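Local atomic coordinates of hypothetical 39.9 kDa protein (PDB entry 2GA8), a protein that acts as an ATP-dependent kinase of the P-loop type and could be involved in assembly of the endoplasmic reticulum membrane. Residues Val62-Asp67 with Leu226-Ser231. Sequence-based numbering, arbitrary orientation.
Sequences VIEVND and LSKTFS. With SO4 (sulfate ion), chain E.
Lys228 reaches across to Val62-Asp67 and grips it at two points, a compact example of a side chain tying two chain segments together just ahead of a short parallel strand pair. A bend at chi2 (-63°), followed by an extended end, brings NZ to the carbonyl oxygen of Val62 at 2.9 Å and to OE2 of Glu64 at 2.6 Å. The carboxylate receives this salt bridge on its anti lone pair, away from its other oxygen, while CE of the lysine rests against CG2 of Val62. With an alanine here, the Glu64 carboxylate is likely to lose its countercharge and the Val62 carbonyl this donor.

Beside this grip, Ser227 O, at the end of helix 222-227, accepts a hydrogen bond from the backbone N of Glu64, and Phe230 O one from that of Asn66. The donors are two residues apart and the acceptors three, so strand pairing proper begins only at Val65 and Phe230. The Asn66 side chain reaches to the other segment, where ND2 donates to Lys228 O at 2.7 Å, nearly straight (165°) and with the acceptor close to the amide plane. On the side of the pair occupied by Val65, the Phe230 ring obliquely meets CG2 of Ile63, whose methyl lies 3.8 Å from CD2. Glu64 O lies at the ring edge, and Leu226 O sits over the centre of one face; Phe259 adds an edge-to-face ring contact. Farther along, Ser231 OG, carried anti to its backbone N (chi1 177°), donates to OD2 of Asp67 over 2.6 Å.

Away from the probable ATP-binding P-loop, two backbone bonds thus join the segments and side chains supply four more: Lys228 and Asn66 donate to carbonyls, beside the salt bridge and the Ser231-Asp67 bond.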
# COMPACT_ATOMS: atom_id res chain seq x y z
N VAL A 62 13.86 -24.32 11.24
CA VAL A 62 13.93 -23.22 12.20
C VAL A 62 12.60 -22.52 12.45
O VAL A 62 12.41 -21.93 13.51
CB VAL A 62 14.96 -22.16 11.73
CG1 VAL A 62 14.47 -21.49 10.45
CG2 VAL A 62 15.20 -21.13 12.83
N ILE A 63 11.69 -22.58 11.48
CA ILE A 63 10.41 -21.89 11.63
C ILE A 63 9.48 -22.45 12.70
O ILE A 63 9.23 -23.66 12.76
CB ILE A 63 9.64 -21.86 10.29
CG1 ILE A 63 10.42 -21.04 9.26
CG2 ILE A 63 8.25 -21.25 10.51
CD1 ILE A 63 9.77 -21.01 7.88
N GLU A 64 8.99 -21.55 13.54
CA GLU A 64 8.07 -21.91 14.61
C GLU A 64 6.97 -20.86 14.70
O GLU A 64 7.24 -19.66 14.64
CB GLU A 64 8.80 -21.99 15.95
CG GLU A 64 9.85 -23.08 16.02
CD GLU A 64 10.43 -23.23 17.42
OE1 GLU A 64 9.64 -23.43 18.37
OE2 GLU A 64 11.66 -23.14 17.57
N VAL A 65 5.73 -21.32 14.84
CA VAL A 65 4.60 -20.40 14.96
C VAL A 65 4.13 -20.48 16.41
O VAL A 65 3.72 -21.53 16.89
CB VAL A 65 3.45 -20.80 14.00
CG1 VAL A 65 2.30 -19.81 14.14
CG2 VAL A 65 3.96 -20.81 12.57
N ASN A 66 4.21 -19.35 17.10
CA ASN A 66 3.83 -19.26 18.51
C ASN A 66 2.41 -18.75 18.73
O ASN A 66 1.65 -18.56 17.79
CB ASN A 66 4.80 -18.35 19.24
CG ASN A 66 6.24 -18.65 18.92
OD1 ASN A 66 6.77 -19.70 19.31
ND2 ASN A 66 6.89 -17.75 18.20
N ASP A 67 2.08 -18.53 20.00
CA ASP A 67 0.77 -18.03 20.41
C ASP A 67 -0.34 -18.96 19.95
O ASP A 67 -1.43 -18.52 19.60
CB ASP A 67 0.53 -16.63 19.85
CG ASP A 67 1.60 -15.64 20.26
OD1 ASP A 67 1.99 -15.63 21.45
OD2 ASP A 67 2.06 -14.86 19.39
N LEU A 226 13.36 -13.83 13.61
CA LEU A 226 12.04 -13.75 13.01
C LEU A 226 11.41 -15.13 12.84
O LEU A 226 10.20 -15.29 13.04
CB LEU A 226 12.12 -13.01 11.66
CG LEU A 226 12.74 -13.68 10.44
CD1 LEU A 226 11.73 -14.64 9.81
CD2 LEU A 226 13.13 -12.61 9.43
N SER A 227 12.23 -16.11 12.48
CA SER A 227 11.75 -17.48 12.27
C SER A 227 11.12 -18.10 13.51
O SER A 227 10.21 -18.91 13.40
CB SER A 227 12.89 -18.37 11.78
OG SER A 227 13.34 -17.99 10.50
N LYS A 228 11.61 -17.70 14.68
CA LYS A 228 11.10 -18.24 15.94
C LYS A 228 9.99 -17.40 16.55
O LYS A 228 9.50 -17.73 17.63
CB LYS A 228 12.25 -18.35 16.95
CG LYS A 228 13.39 -19.27 16.55
CD LYS A 228 12.91 -20.71 16.40
CE LYS A 228 14.08 -21.66 16.17
NZ LYS A 228 13.60 -23.04 15.88
N THR A 229 9.57 -16.34 15.87
CA THR A 229 8.55 -15.46 16.44
C THR A 229 7.30 -15.19 15.61
O THR A 229 6.60 -14.20 15.85
CB THR A 229 9.18 -14.11 16.83
OG1 THR A 229 9.87 -13.55 15.71
CG2 THR A 229 10.18 -14.31 17.98
N PHE A 230 7.01 -16.06 14.65
CA PHE A 230 5.80 -15.92 13.85
C PHE A 230 4.66 -16.19 14.82
O PHE A 230 4.82 -16.97 15.77
CB PHE A 230 5.78 -16.95 12.72
CG PHE A 230 6.75 -16.67 11.61
CD1 PHE A 230 6.60 -15.54 10.81
CD2 PHE A 230 7.78 -17.57 11.32
CE1 PHE A 230 7.47 -15.30 9.74
CE2 PHE A 230 8.65 -17.33 10.26
CZ PHE A 230 8.50 -16.20 9.47
N SER A 231 3.51 -15.55 14.60
CA SER A 231 2.38 -15.73 15.50
C SER A 231 1.11 -16.25 14.83
O SER A 231 0.69 -15.75 13.78
CB SER A 231 2.06 -14.41 16.21
OG SER A 231 0.92 -14.55 17.04
S SO4 E . 3.01 -21.05 22.40
O1 SO4 E . 2.17 -21.49 21.26
O2 SO4 E . 2.15 -20.85 23.59
O3 SO4 E . 4.02 -22.08 22.69
O4 SO4 E . 3.69 -19.78 22.07
O HOH W 1 5.24 -14.32 18.67